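Local coordinates for protein putative metal-dependent phosphoesterase (Bifidobacterium adolescentis, PDB 3O0F) that hydrolyses phosphate esters, probably as a nucleotide-directed enzyme, and binds adenosine monophosphate beside a cluster of two irons and a zinc, at residues 45-50 with 54-59; 112-117 with 147-152; 161-166 with 266-271; 198-203 with 255-260. One frame throughout, in Å; residues are numbered along the deposited sequence.

Interaction 1: 45-50 with 54-59; sequences VAIADH and AGWDEA. With ZN (zinc ion), chain C.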
loop_
_atom_site.group_PDB
_atom_site.type_symbol
_atom_site.label_atom_id
_atom_site.label_comp_id
_atom_site.label_asym_id
_atom_site.label_seq_id
_atom_site.Cartn_x
_atom_site.Cartn_y
_atom_site.Cartn_z
ATOM N N VAL A 45 9.945 10.144 -4.394
ATOM C CA VAL A 45 9.321 9.121 -3.579
ATOM C C VAL A 45 7.819 9.336 -3.608
ATOM O O VAL A 45 7.361 10.396 -3.971
ATOM C CB VAL A 45 9.962 9.234 -2.141
ATOM C CG1 VAL A 45 9.392 10.414 -1.342
ATOM C CG2 VAL A 45 9.924 7.925 -1.389
ATOM N N ALA A 46 7.058 8.325 -3.216
ATOM C CA ALA A 46 5.678 8.490 -2.914
ATOM C C ALA A 46 5.361 7.961 -1.550
ATOM O O ALA A 46 5.857 6.897 -1.124
ATOM C CB ALA A 46 4.791 7.744 -3.960
ATOM N N ILE A 47 4.447 8.634 -0.902
ATOM C CA ILE A 47 3.784 8.064 0.253
ATOM C C ILE A 47 2.533 7.268 -0.251
ATOM O O ILE A 47 1.848 7.705 -1.159
ATOM C CB ILE A 47 3.437 9.130 1.241
ATOM C CG1 ILE A 47 2.922 8.493 2.549
ATOM C CG2 ILE A 47 2.486 10.188 0.605
ATOM C CD1 ILE A 47 2.923 9.508 3.812
ATOM N N ALA A 48 2.289 6.095 0.312
ATOM C CA ALA A 48 1.201 5.209 -0.178
ATOM C C ALA A 48 0.604 4.427 0.961
ATOM O O ALA A 48 0.404 3.216 0.856
ATOM C CB ALA A 48 1.726 4.240 -1.260
ATOM N N ASP A 49 0.329 5.095 2.076
ATOM C CA ASP A 49 -0.271 4.387 3.194
ATOM C C ASP A 49 -1.641 3.745 2.887
ATOM O O ASP A 49 -2.367 4.198 2.003
ATOM C CB ASP A 49 -0.401 5.316 4.407
ATOM C CG ASP A 49 0.947 5.624 5.041
ATOM O OD1 ASP A 49 1.630 4.644 5.432
ATOM O OD2 ASP A 49 1.303 6.821 5.135
ATOM N N HIS A 50 -1.976 2.706 3.651
ATOM C CA HIS A 50 -3.214 1.934 3.480
ATOM C C HIS A 50 -4.441 2.788 3.808
ATOM O O HIS A 50 -4.513 3.353 4.887
ATOM C CB HIS A 50 -3.206 0.736 4.427
ATOM C CG HIS A 50 -2.136 -0.246 4.130
ATOM N ND1 HIS A 50 -2.266 -1.195 3.140
ATOM C CD2 HIS A 50 -0.912 -0.435 4.683
ATOM C CE1 HIS A 50 -1.162 -1.913 3.082
ATOM N NE2 HIS A 50 -0.341 -1.489 4.021
ATOM N N ALA A 54 -3.774 10.534 5.458
ATOM C CA ALA A 54 -3.484 11.279 6.711
ATOM C C ALA A 54 -2.048 11.823 6.794
ATOM O O ALA A 54 -1.799 12.858 7.428
ATOM C CB ALA A 54 -3.840 10.409 7.960
ATOM N N GLY A 55 -1.092 11.143 6.154
ATOM C CA GLY A 55 0.281 11.622 6.096
ATOM C C GLY A 55 0.647 12.548 4.947
ATOM O O GLY A 55 1.797 12.925 4.797
ATOM N N TRP A 56 -0.316 12.914 4.108
ATOM C CA TRP A 56 -0.040 13.785 2.965
ATOM C C TRP A 56 0.537 15.164 3.313
ATOM O O TRP A 56 1.529 15.567 2.748
ATOM C CB TRP A 56 -1.317 13.945 2.111
ATOM C CG TRP A 56 -1.612 12.782 1.229
ATOM C CD1 TRP A 56 -1.223 11.463 1.403
ATOM C CD2 TRP A 56 -2.408 12.805 0.048
ATOM N NE1 TRP A 56 -1.645 10.719 0.358
ATOM C CE2 TRP A 56 -2.402 11.510 -0.481
ATOM C CE3 TRP A 56 -3.098 13.810 -0.634
ATOM C CZ2 TRP A 56 -3.089 11.186 -1.650
ATOM C CZ3 TRP A 56 -3.741 13.499 -1.806
ATOM C CH2 TRP A 56 -3.739 12.202 -2.305
ATOM N N ASP A 57 -0.102 15.905 4.206
ATOM C CA ASP A 57 0.435 17.209 4.657
ATOM C C ASP A 57 1.863 17.094 5.196
ATOM O O ASP A 57 2.736 17.822 4.796
ATOM C CB ASP A 57 -0.457 17.827 5.740
ATOM C CG ASP A 57 -1.827 18.291 5.201
ATOM O OD1 ASP A 57 -2.039 18.293 3.968
ATOM O OD2 ASP A 57 -2.704 18.647 6.029
ATOM N N GLU A 58 2.110 16.141 6.080
ATOM C CA GLU A 58 3.486 15.903 6.552
ATOM C C GLU A 58 4.474 15.577 5.422
ATOM O O GLU A 58 5.593 16.116 5.399
ATOM C CB GLU A 58 3.518 14.811 7.622
ATOM C CG GLU A 58 2.959 15.327 8.942
ATOM C CD GLU A 58 3.245 14.422 10.131
ATOM O OE1 GLU A 58 4.105 13.500 10.033
ATOM O OE2 GLU A 58 2.602 14.651 11.187
ATOM N N ALA A 59 4.081 14.699 4.506
ATOM C CA ALA A 59 4.958 14.340 3.381
ATOM C C ALA A 59 5.250 15.568 2.511
ATOM O O ALA A 59 6.369 15.789 2.082
ATOM C CB ALA A 59 4.314 13.197 2.515
HETATM ZN ZN ZN C . 1.629 -2.109 4.512
HETATM O O HOH W 1 -0.474 8.851 4.304
#
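I47 makes a buried apolar contact between strand 44-47 and the first turn of helix 56-66, inside the beta-alpha-beta unit that strand 70-80 completes. I47 CG2 lies 4.0 Å from W56 CD1, approaching the indole obliquely, and also touches the methyl of A59 further along the helix. CG1 stands anti to the backbone N (chi1 -172°) and the chain runs on extended, which carries CD1 to the carbonyl of G55, with I47 CD1 and G55 O 3.7 Å apart. Cutting I47 back to an alanine would take both arms away and is likely to leave a gap between the strand and W56 and A59. The indole is held separately by a hydrogen bond from W56 NE1 to G73 O. Further along, a water bridges D49 OD2 (2.8 Å from the water oxygen) and G55 N (3.0 Å from it), while D49 OD1 is hydrogen-bonded to S24 OG and T21 N. H50 then binds zinc through NE2, at 2.1 Å from the metal, with D25 and H263 as further ligands. The chemistry thus changes along the chain: hydrocarbon packing seats the helix on the strand, and just beyond it polar bonds fix the loop that delivers the zinc ligand.

Interaction 2: 112-117 with 147-152; sequences RRTKRM and PHIADA. With AMP (adenosine monophosphate), chain B.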
loop_
_atom_site.group_PDB
_atom_site.type_symbol
_atom_site.label_atom_id
_atom_site.label_comp_id
_atom_site.label_asym_id
_atom_site.label_seq_id
_atom_site.Cartn_x
_atom_site.Cartn_y
_atom_site.Cartn_z
ATOM N N ARG A 112 -12.879 -2.539 13.558
ATOM C CA ARG A 112 -13.821 -3.490 14.108
ATOM C C ARG A 112 -13.279 -4.908 14.041
ATOM O O ARG A 112 -13.338 -5.654 15.013
ATOM C CB ARG A 112 -15.116 -3.412 13.310
ATOM C CG ARG A 112 -16.292 -4.018 14.014
ATOM C CD ARG A 112 -17.575 -3.760 13.251
ATOM N NE ARG A 112 -18.000 -4.945 12.528
ATOM C CZ ARG A 112 -18.512 -6.016 13.121
ATOM N NH1 ARG A 112 -18.645 -6.035 14.438
ATOM N NH2 ARG A 112 -18.886 -7.060 12.404
ATOM N N ARG A 113 -12.753 -5.254 12.870
ATOM C CA ARG A 113 -12.176 -6.551 12.592
ATOM C C ARG A 113 -10.949 -6.845 13.467
ATOM O O ARG A 113 -10.730 -7.984 13.926
ATOM C CB ARG A 113 -11.721 -6.530 11.131
ATOM C CG ARG A 113 -11.538 -7.827 10.422
ATOM C CD ARG A 113 -10.123 -8.413 10.453
ATOM N NE ARG A 113 -9.029 -7.485 10.275
ATOM C CZ ARG A 113 -7.948 -7.695 9.512
ATOM N NH1 ARG A 113 -7.767 -8.795 8.785
ATOM N NH2 ARG A 113 -7.032 -6.753 9.466
ATOM N N THR A 114 -10.110 -5.826 13.622
ATOM C CA THR A 114 -8.811 -6.001 14.247
ATOM C C THR A 114 -9.034 -6.155 15.754
ATOM O O THR A 114 -8.381 -6.966 16.393
ATOM C CB THR A 114 -7.841 -4.856 13.833
ATOM O OG1 THR A 114 -7.638 -4.904 12.403
ATOM C CG2 THR A 114 -6.470 -5.000 14.506
ATOM N N LYS A 115 -10.015 -5.431 16.287
ATOM C CA LYS A 115 -10.443 -5.609 17.676
ATOM C C LYS A 115 -10.939 -7.038 17.909
ATOM O O LYS A 115 -10.579 -7.662 18.886
ATOM C CB LYS A 115 -11.572 -4.648 18.035
ATOM C CG LYS A 115 -11.157 -3.237 18.328
ATOM C CD LYS A 115 -12.385 -2.376 18.705
ATOM C CE LYS A 115 -11.983 -1.047 19.350
ATOM N NZ LYS A 115 -13.035 -0.000 19.172
ATOM N N ARG A 116 -11.759 -7.564 17.002
ATOM C CA ARG A 116 -12.342 -8.902 17.215
ATOM C C ARG A 116 -11.248 -9.951 17.152
ATOM O O ARG A 116 -11.266 -10.890 17.917
ATOM C CB ARG A 116 -13.475 -9.213 16.225
ATOM C CG ARG A 116 -14.851 -8.646 16.667
ATOM C CD ARG A 116 -15.994 -8.955 15.684
ATOM N NE ARG A 116 -15.842 -8.213 14.423
ATOM C CZ ARG A 116 -15.959 -8.726 13.190
ATOM N NH1 ARG A 116 -16.273 -10.017 13.012
ATOM N NH2 ARG A 116 -15.771 -7.934 12.118
HETATM N N MSE A 117 -10.267 -9.747 16.276
HETATM C CA MSE A 117 -9.081 -10.604 16.240
HETATM C C MSE A 117 -8.290 -10.581 17.519
HETATM O O MSE A 117 -7.835 -11.623 17.952
HETATM C CB MSE A 117 -8.158 -10.211 15.102
HETATM C CG MSE A 117 -8.619 -10.749 13.793
HETATM SE SE MSE A 117 -7.265 -10.589 12.420
HETATM C CE MSE A 117 -5.735 -11.570 13.217
ATOM N N PRO A 147 -0.596 -5.850 11.021
ATOM C CA PRO A 147 0.761 -5.514 11.462
ATOM C C PRO A 147 0.891 -4.968 12.877
ATOM O O PRO A 147 1.889 -5.239 13.521
ATOM C CB PRO A 147 1.200 -4.449 10.455
ATOM C CG PRO A 147 0.515 -4.829 9.227
ATOM C CD PRO A 147 -0.867 -5.264 9.688
ATOM N N HIS A 148 -0.100 -4.208 13.335
ATOM C CA HIS A 148 -0.120 -3.677 14.670
ATOM C C HIS A 148 -0.353 -4.757 15.721
ATOM O O HIS A 148 0.197 -4.670 16.800
ATOM C CB HIS A 148 -1.157 -2.548 14.793
ATOM C CG HIS A 148 -0.948 -1.463 13.784
ATOM N ND1 HIS A 148 -1.598 -1.448 12.573
ATOM C CD2 HIS A 148 -0.101 -0.412 13.770
ATOM C CE1 HIS A 148 -1.157 -0.433 11.852
ATOM N NE2 HIS A 148 -0.269 0.231 12.574
ATOM N N ILE A 149 -1.161 -5.762 15.396
ATOM C CA ILE A 149 -1.254 -6.962 16.212
ATOM C C ILE A 149 0.097 -7.683 16.256
ATOM O O ILE A 149 0.578 -8.037 17.330
ATOM C CB ILE A 149 -2.311 -7.984 15.705
ATOM C CG1 ILE A 149 -3.698 -7.354 15.548
ATOM C CG2 ILE A 149 -2.392 -9.189 16.680
ATOM C CD1 ILE A 149 -4.797 -8.361 15.135
ATOM N N ALA A 150 0.702 -7.930 15.096
ATOM C CA ALA A 150 2.016 -8.597 15.064
ATOM C C ALA A 150 3.007 -7.842 15.925
ATOM O O ALA A 150 3.690 -8.442 16.748
ATOM C CB ALA A 150 2.534 -8.725 13.623
ATOM N N ASP A 151 3.074 -6.514 15.754
ATOM C CA ASP A 151 3.949 -5.683 16.577
ATOM C C ASP A 151 3.689 -5.835 18.082
ATOM O O ASP A 151 4.636 -5.885 18.867
ATOM C CB ASP A 151 3.820 -4.198 16.195
ATOM C CG ASP A 151 4.389 -3.887 14.789
ATOM O OD1 ASP A 151 5.156 -4.742 14.234
ATOM O OD2 ASP A 151 4.056 -2.783 14.234
ATOM N N ALA A 152 2.419 -5.869 18.489
ATOM C CA ALA A 152 2.107 -6.029 19.907
ATOM C C ALA A 152 2.621 -7.391 20.416
ATOM O O ALA A 152 3.104 -7.486 21.558
ATOM C CB ALA A 152 0.623 -5.861 20.168
HETATM P P AMP B . -4.428 -6.693 6.978
HETATM O O1P AMP B . -4.720 -5.833 5.802
HETATM O O2P AMP B . -4.838 -5.977 8.239
HETATM O O3P AMP B . -4.953 -8.126 6.873
HETATM O "O5'" AMP B . -2.830 -6.815 7.061
HETATM C "C5'" AMP B . -2.125 -7.513 6.064
HETATM C "C4'" AMP B . -1.000 -6.625 5.628
HETATM O "O4'" AMP B . 0.107 -6.624 6.571
HETATM C "C3'" AMP B . -0.452 -7.072 4.277
HETATM O "O3'" AMP B . -0.867 -6.139 3.287
HETATM C "C2'" AMP B . 1.033 -6.916 4.560
HETATM O "O2'" AMP B . 2.065 -7.143 3.599
HETATM C "C1'" AMP B . 1.217 -6.110 5.837
HETATM N N9 AMP B . 2.522 -6.339 6.485
HETATM C C8 AMP B . 3.258 -5.385 7.061
HETATM N N7 AMP B . 4.391 -5.913 7.571
HETATM C C5 AMP B . 4.386 -7.232 7.319
HETATM C C6 AMP B . 5.281 -8.371 7.580
HETATM N N6 AMP B . 6.474 -8.211 8.240
HETATM N N1 AMP B . 4.865 -9.582 7.157
HETATM C C2 AMP B . 3.703 -9.790 6.513
HETATM N N3 AMP B . 2.848 -8.797 6.236
HETATM C C4 AMP B . 3.138 -7.518 6.601
#
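R113 NH2 donates to AMP O2P at 2.6 Å with an N-H...O angle of 141°, and the phosphate oxygen lies at the edge of the guanidinium, in its plane. The second bond is weak: R113 NH1 reaches AMP O3P at 3.5 Å. NH1 also bonds the carbonyl of I178, so it has both a ligand and a protein acceptor, and the selenium of M117, a selenomethionine, lies 3.8 Å above one face of the guanidinium, toward its rim. A leucine at R113 would probably cost O2P this short charged bond and leave the I178 carbonyl without this donor. R110 and R146 also hydrogen-bond AMP, so three arginines gather round the nucleotide. Behind it, helices 97-124 and 146-155 pack through I149. I149 CD1 meets both T114 CG2 and M117 CB, the latter at 3.8 Å; M117 crosses I149 at about a right angle. T114 CG2 is anti to the backbone N, facing I149, while OG1 (chi1 -62°) turns back along its own helix to bond R110 O. On the second helix P147 CG sits 3.2 Å from AMP O4', against the ribose. The joint between the helices is thus purely apolar, while R113 and P147 on the same two helices meet the phosphate and the ribose.

Interaction 3: 161-166 with 266-271; sequences TRSDAF and GKPNGL. With AMP (adenosine monophosphate), chain B; EDO (1,2-ethanediol), chain G; PO4 (phosphate ion), chain F.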
loop_
_atom_site.group_PDB
_atom_site.type_symbol
_atom_site.label_atom_id
_atom_site.label_comp_id
_atom_site.label_asym_id
_atom_site.label_seq_id
_atom_site.Cartn_x
_atom_site.Cartn_y
_atom_site.Cartn_z
ATOM N N THR A 161 10.302 -11.339 15.354
ATOM C CA THR A 161 10.067 -10.340 14.307
ATOM C C THR A 161 8.572 -10.237 13.980
ATOM O O THR A 161 7.786 -11.140 14.265
ATOM C CB THR A 161 10.890 -10.701 13.028
ATOM O OG1 THR A 161 10.974 -9.575 12.150
ATOM C CG2 THR A 161 10.287 -11.817 12.265
ATOM N N ARG A 162 8.172 -9.127 13.377
ATOM C CA ARG A 162 6.803 -9.000 12.876
ATOM C C ARG A 162 6.471 -10.069 11.846
ATOM O O ARG A 162 5.386 -10.659 11.874
ATOM C CB ARG A 162 6.609 -7.611 12.289
ATOM C CG ARG A 162 5.225 -7.290 11.894
ATOM C CD ARG A 162 5.224 -6.123 10.918
ATOM N NE ARG A 162 5.254 -4.809 11.549
ATOM C CZ ARG A 162 4.994 -3.675 10.892
ATOM N NH1 ARG A 162 4.700 -3.703 9.592
ATOM N NH2 ARG A 162 4.992 -2.520 11.517
ATOM N N SER A 163 7.405 -10.333 10.946
ATOM C CA SER A 163 7.271 -11.436 9.955
ATOM C C SER A 163 7.084 -12.859 10.567
ATOM O O SER A 163 6.418 -13.709 9.974
ATOM C CB SER A 163 8.482 -11.426 9.008
ATOM O OG SER A 163 8.662 -10.139 8.429
ATOM N N ASP A 164 7.666 -13.106 11.742
ATOM C CA ASP A 164 7.448 -14.372 12.477
ATOM C C ASP A 164 5.998 -14.513 12.874
ATOM O O ASP A 164 5.408 -15.599 12.754
ATOM C CB ASP A 164 8.277 -14.441 13.774
ATOM C CG ASP A 164 9.785 -14.574 13.528
ATOM O OD1 ASP A 164 10.201 -15.016 12.445
ATOM O OD2 ASP A 164 10.559 -14.234 14.442
ATOM N N ALA A 165 5.422 -13.417 13.363
ATOM C CA ALA A 165 4.039 -13.434 13.814
ATOM C C ALA A 165 3.133 -13.816 12.675
ATOM O O ALA A 165 2.247 -14.675 12.822
ATOM C CB ALA A 165 3.637 -12.070 14.420
ATOM N N PHE A 166 3.380 -13.203 11.518
ATOM C CA PHE A 166 2.602 -13.466 10.287
ATOM C C PHE A 166 2.733 -14.915 9.782
ATOM O O PHE A 166 1.791 -15.466 9.198
ATOM C CB PHE A 166 3.002 -12.474 9.183
ATOM C CG PHE A 166 2.218 -11.204 9.219
ATOM C CD1 PHE A 166 0.935 -11.160 8.665
ATOM C CD2 PHE A 166 2.729 -10.061 9.810
ATOM C CE1 PHE A 166 0.196 -10.003 8.682
ATOM C CE2 PHE A 166 1.993 -8.899 9.841
ATOM C CZ PHE A 166 0.724 -8.864 9.283
ATOM N N GLY A 266 9.473 -2.559 9.794
ATOM C CA GLY A 266 8.375 -3.540 9.786
ATOM C C GLY A 266 8.512 -4.683 8.791
ATOM O O GLY A 266 7.806 -5.678 8.871
ATOM N N LYS A 267 9.407 -4.538 7.831
ATOM C CA LYS A 267 9.635 -5.551 6.820
ATOM C C LYS A 267 11.106 -5.513 6.429
ATOM O O LYS A 267 11.766 -4.528 6.646
ATOM C CB LYS A 267 8.792 -5.260 5.563
ATOM C CG LYS A 267 7.324 -5.672 5.603
ATOM C CD LYS A 267 6.741 -5.546 4.200
ATOM C CE LYS A 267 5.263 -5.858 4.089
ATOM N NZ LYS A 267 4.884 -5.744 2.652
ATOM N N PRO A 268 11.610 -6.581 5.808
ATOM C CA PRO A 268 12.965 -6.537 5.268
ATOM C C PRO A 268 13.134 -5.627 4.029
ATOM O O PRO A 268 14.277 -5.265 3.700
ATOM C CB PRO A 268 13.215 -7.994 4.893
ATOM C CG PRO A 268 11.870 -8.523 4.572
ATOM C CD PRO A 268 10.930 -7.854 5.492
ATOM N N ASN A 269 12.033 -5.238 3.376
ATOM C CA ASN A 269 12.069 -4.434 2.103
ATOM C C ASN A 269 12.896 -3.145 2.279
ATOM O O ASN A 269 12.647 -2.346 3.195
ATOM C CB ASN A 269 10.633 -4.082 1.644
ATOM C CG ASN A 269 9.815 -5.289 1.382
ATOM O OD1 ASN A 269 9.879 -6.252 2.160
ATOM N ND2 ASN A 269 9.059 -5.294 0.301
ATOM N N GLY A 270 13.919 -2.985 1.448
ATOM C CA GLY A 270 14.767 -1.796 1.461
ATOM C C GLY A 270 14.221 -0.648 0.644
ATOM O O GLY A 270 13.754 -0.840 -0.475
ATOM N N LEU A 271 14.318 0.560 1.200
ATOM C CA LEU A 271 13.834 1.751 0.544
ATOM C C LEU A 271 14.603 1.820 -0.735
ATOM O O LEU A 271 15.816 1.622 -0.733
ATOM C CB LEU A 271 14.093 3.019 1.371
ATOM C CG LEU A 271 13.534 4.371 0.880
ATOM C CD1 LEU A 271 12.040 4.316 0.660
ATOM C CD2 LEU A 271 13.881 5.449 1.958
HETATM P P AMP B . -4.428 -6.693 6.978
HETATM O O1P AMP B . -4.720 -5.833 5.802
HETATM O O2P AMP B . -4.838 -5.977 8.239
HETATM O O3P AMP B . -4.953 -8.126 6.873
HETATM O "O5'" AMP B . -2.830 -6.815 7.061
HETATM C "C5'" AMP B . -2.125 -7.513 6.064
HETATM C "C4'" AMP B . -1.000 -6.625 5.628
HETATM O "O4'" AMP B . 0.107 -6.624 6.571
HETATM C "C3'" AMP B . -0.452 -7.072 4.277
HETATM O "O3'" AMP B . -0.867 -6.139 3.287
HETATM C "C2'" AMP B . 1.033 -6.916 4.560
HETATM O "O2'" AMP B . 2.065 -7.143 3.599
HETATM C "C1'" AMP B . 1.217 -6.110 5.837
HETATM N N9 AMP B . 2.522 -6.339 6.485
HETATM C C8 AMP B . 3.258 -5.385 7.061
HETATM N N7 AMP B . 4.391 -5.913 7.571
HETATM C C5 AMP B . 4.386 -7.232 7.319
HETATM C C6 AMP B . 5.281 -8.371 7.580
HETATM N N6 AMP B . 6.474 -8.211 8.240
HETATM N N1 AMP B . 4.865 -9.582 7.157
HETATM C C2 AMP B . 3.703 -9.790 6.513
HETATM N N3 AMP B . 2.848 -8.797 6.236
HETATM C C4 AMP B . 3.138 -7.518 6.601
HETATM C C1 EDO G . 16.040 1.925 4.169
HETATM O O1 EDO G . 15.358 0.666 3.850
HETATM C C2 EDO G . 16.260 2.163 5.664
HETATM O O2 EDO G . 15.046 2.572 6.351
HETATM P P PO4 F . 1.507 -4.193 2.358
HETATM O O1 PO4 F . 2.535 -5.303 2.244
HETATM O O2 PO4 F . 0.266 -4.667 1.623
HETATM O O3 PO4 F . 1.324 -3.689 3.812
HETATM O O4 PO4 F . 1.980 -2.926 1.755
#
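The R162 guanidinium has the CA of G266 over the centre of one face, 3.5 Å above its plane, and at its edge, in plane, the N7 of the AMP purine. A CB on G266 would run into R162 NH1. The purine itself lies between two side chains: the F166 ring on one side, with AMP N3 over the ring centre, and K267 on the other, K267 CG being 3.5 Å from AMP N7. At its rim the amino group makes two hydrogen bonds, one to each segment: AMP N6 donates to S163 OG at 2.9 Å (159°) and to G266 O, also at 2.9 Å. The same carbonyl is brushed by the arginine, R162 CD to G266 O being 3.3 Å. R162 is fixed by a salt bridge from NE to D151 and a bond from NH1 to D25 O. This is the adenine end of the AMP pocket, formed where short helix 162-166, backed by helix 146-155, faces the loop between strand 255-258 and helix 278-287.

Interaction 4: 198-203 with 255-260; sequences VVVAAH and LVTGGS. With FE (Fe (III) ion), chain D.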
loop_
_atom_site.group_PDB
_atom_site.type_symbol
_atom_site.label_atom_id
_atom_site.label_comp_id
_atom_site.label_asym_id
_atom_site.label_seq_id
_atom_site.Cartn_x
_atom_site.Cartn_y
_atom_site.Cartn_z
ATOM N N VAL A 198 -4.869 8.393 -10.544
ATOM C CA VAL A 198 -4.221 7.396 -11.363
ATOM C C VAL A 198 -4.201 6.152 -10.506
ATOM O O VAL A 198 -3.773 6.163 -9.342
ATOM C CB VAL A 198 -2.788 7.850 -11.774
ATOM C CG1 VAL A 198 -2.014 6.760 -12.605
ATOM C CG2 VAL A 198 -2.883 9.168 -12.526
ATOM N N VAL A 199 -4.631 5.054 -11.096
ATOM C CA VAL A 199 -4.782 3.802 -10.357
ATOM C C VAL A 199 -3.937 2.671 -10.962
ATOM O O VAL A 199 -3.940 2.418 -12.178
ATOM C CB VAL A 199 -6.312 3.412 -10.166
ATOM C CG1 VAL A 199 -7.002 3.251 -11.479
ATOM C CG2 VAL A 199 -6.420 2.150 -9.315
ATOM N N VAL A 200 -3.216 1.972 -10.095
ATOM C CA VAL A 200 -2.243 0.930 -10.507
ATOM C C VAL A 200 -2.514 -0.327 -9.658
ATOM O O VAL A 200 -2.683 -0.200 -8.471
ATOM C CB VAL A 200 -0.795 1.457 -10.273
ATOM C CG1 VAL A 200 0.274 0.330 -10.455
ATOM C CG2 VAL A 200 -0.506 2.712 -11.147
ATOM N N ALA A 201 -2.567 -1.520 -10.261
ATOM C CA ALA A 201 -2.711 -2.769 -9.501
ATOM C C ALA A 201 -1.327 -3.101 -8.857
ATOM O O ALA A 201 -0.318 -3.189 -9.547
ATOM C CB ALA A 201 -3.201 -3.931 -10.442
ATOM N N ALA A 202 -1.305 -3.201 -7.526
ATOM C CA ALA A 202 -0.080 -3.463 -6.735
ATOM C C ALA A 202 0.271 -4.975 -6.706
ATOM O O ALA A 202 -0.621 -5.809 -6.659
ATOM C CB ALA A 202 -0.247 -2.955 -5.295
ATOM N N HIS A 203 1.565 -5.275 -6.795
ATOM C CA HIS A 203 2.177 -6.638 -6.748
ATOM C C HIS A 203 1.206 -7.749 -7.231
ATOM O O HIS A 203 0.862 -8.672 -6.480
ATOM C CB HIS A 203 2.700 -6.913 -5.310
ATOM C CG HIS A 203 1.731 -6.528 -4.225
ATOM N ND1 HIS A 203 0.539 -7.201 -4.015
ATOM C CD2 HIS A 203 1.769 -5.540 -3.294
ATOM C CE1 HIS A 203 -0.120 -6.639 -3.011
ATOM N NE2 HIS A 203 0.601 -5.625 -2.562
ATOM N N LEU A 255 0.769 1.894 -17.925
ATOM C CA LEU A 255 1.968 2.255 -17.196
ATOM C C LEU A 255 2.548 1.067 -16.400
ATOM O O LEU A 255 1.815 0.218 -15.891
ATOM C CB LEU A 255 1.651 3.385 -16.197
ATOM C CG LEU A 255 1.009 4.617 -16.814
ATOM C CD1 LEU A 255 0.537 5.523 -15.678
ATOM C CD2 LEU A 255 2.023 5.256 -17.822
ATOM N N VAL A 256 3.879 1.023 -16.311
ATOM C CA VAL A 256 4.570 -0.029 -15.579
ATOM C C VAL A 256 5.331 0.646 -14.447
ATOM O O VAL A 256 6.140 1.550 -14.709
ATOM C CB VAL A 256 5.522 -0.790 -16.503
ATOM C CG1 VAL A 256 6.398 -1.780 -15.691
ATOM C CG2 VAL A 256 4.726 -1.481 -17.600
ATOM N N THR A 257 5.057 0.222 -13.219
ATOM C CA THR A 257 5.652 0.810 -12.031
ATOM C C THR A 257 6.483 -0.205 -11.228
ATOM O O THR A 257 6.495 -1.409 -11.501
ATOM C CB THR A 257 4.578 1.498 -11.133
ATOM O OG1 THR A 257 3.797 0.530 -10.405
ATOM C CG2 THR A 257 3.637 2.391 -11.962
ATOM N N GLY A 258 7.261 0.338 -10.304
ATOM C CA GLY A 258 8.028 -0.425 -9.358
ATOM C C GLY A 258 8.075 0.352 -8.039
ATOM O O GLY A 258 7.929 1.583 -7.993
ATOM N N GLY A 259 8.281 -0.372 -6.954
ATOM C CA GLY A 259 8.423 0.236 -5.656
ATOM C C GLY A 259 8.897 -0.801 -4.657
ATOM O O GLY A 259 8.866 -1.987 -4.944
ATOM N N SER A 260 9.325 -0.347 -3.484
ATOM C CA SER A 260 9.940 -1.224 -2.489
ATOM C C SER A 260 8.936 -1.891 -1.573
ATOM O O SER A 260 9.222 -2.959 -1.062
ATOM C CB SER A 260 10.905 -0.450 -1.628
ATOM O OG SER A 260 10.234 0.598 -0.941
HETATM FE FE FE D . 0.076 -4.411 -0.689
HETATM O O HOH W 2 1.910 -3.611 -0.846
#
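V200 and T257 reach toward each other tip to tip, V200 CG1 lying 3.5 Å from T257 OG1, a van der Waals contact of methyl with hydroxyl oxygen. In T257 a chi1 of 76° sets OG1 between the backbone N and the carbonyl carbon, and from there it meets the valine. Two residues back along both strands, V198 CG1 and L255 CD1 meet at 4.2 Å, the side chains crossing at about a right angle. Further along the same segment as the valines, H203 NE2 binds an iron at 2.3 Å; E75 and H86 bind the same ion, as does a water in the plane of the imidazole. The backbone N of H203 donates to the carboxylate of E231, on strand 229-233, which probably helps to position this ligand. Strands 198-201 and 255-258 are not neighbours: strand 229-233 runs between them, parallel to both, and the side chains meet across it, consistent with the strong curvature of a PHP-domain barrel. L255 and V198 also rest against helix 278-287.

From the N terminus, interaction 1 comes first and closes only a three-residue turn, tying strand 44-47 to the helix that follows it. Interaction 2 follows in series, closing a loop of 29 residues between its segments on helices 97-124 and 146-155. Interaction 3 spans the longest loop, 99 residues, from helix 162-166 to the loop after strand 255-258; interaction 4, which closes 51 residues, is nested inside it, joining two strands of the sheet that 45-50 also reaches. Interactions 2 and 3 touch through consecutive helices, A150 packing on R162 and A165, and both hold AMP. Interaction 3 also meets interaction 4, where N269 ND2 probably bonds S260 O. The nucleotide-binding helices are thereby tied to the metal-bearing sheet.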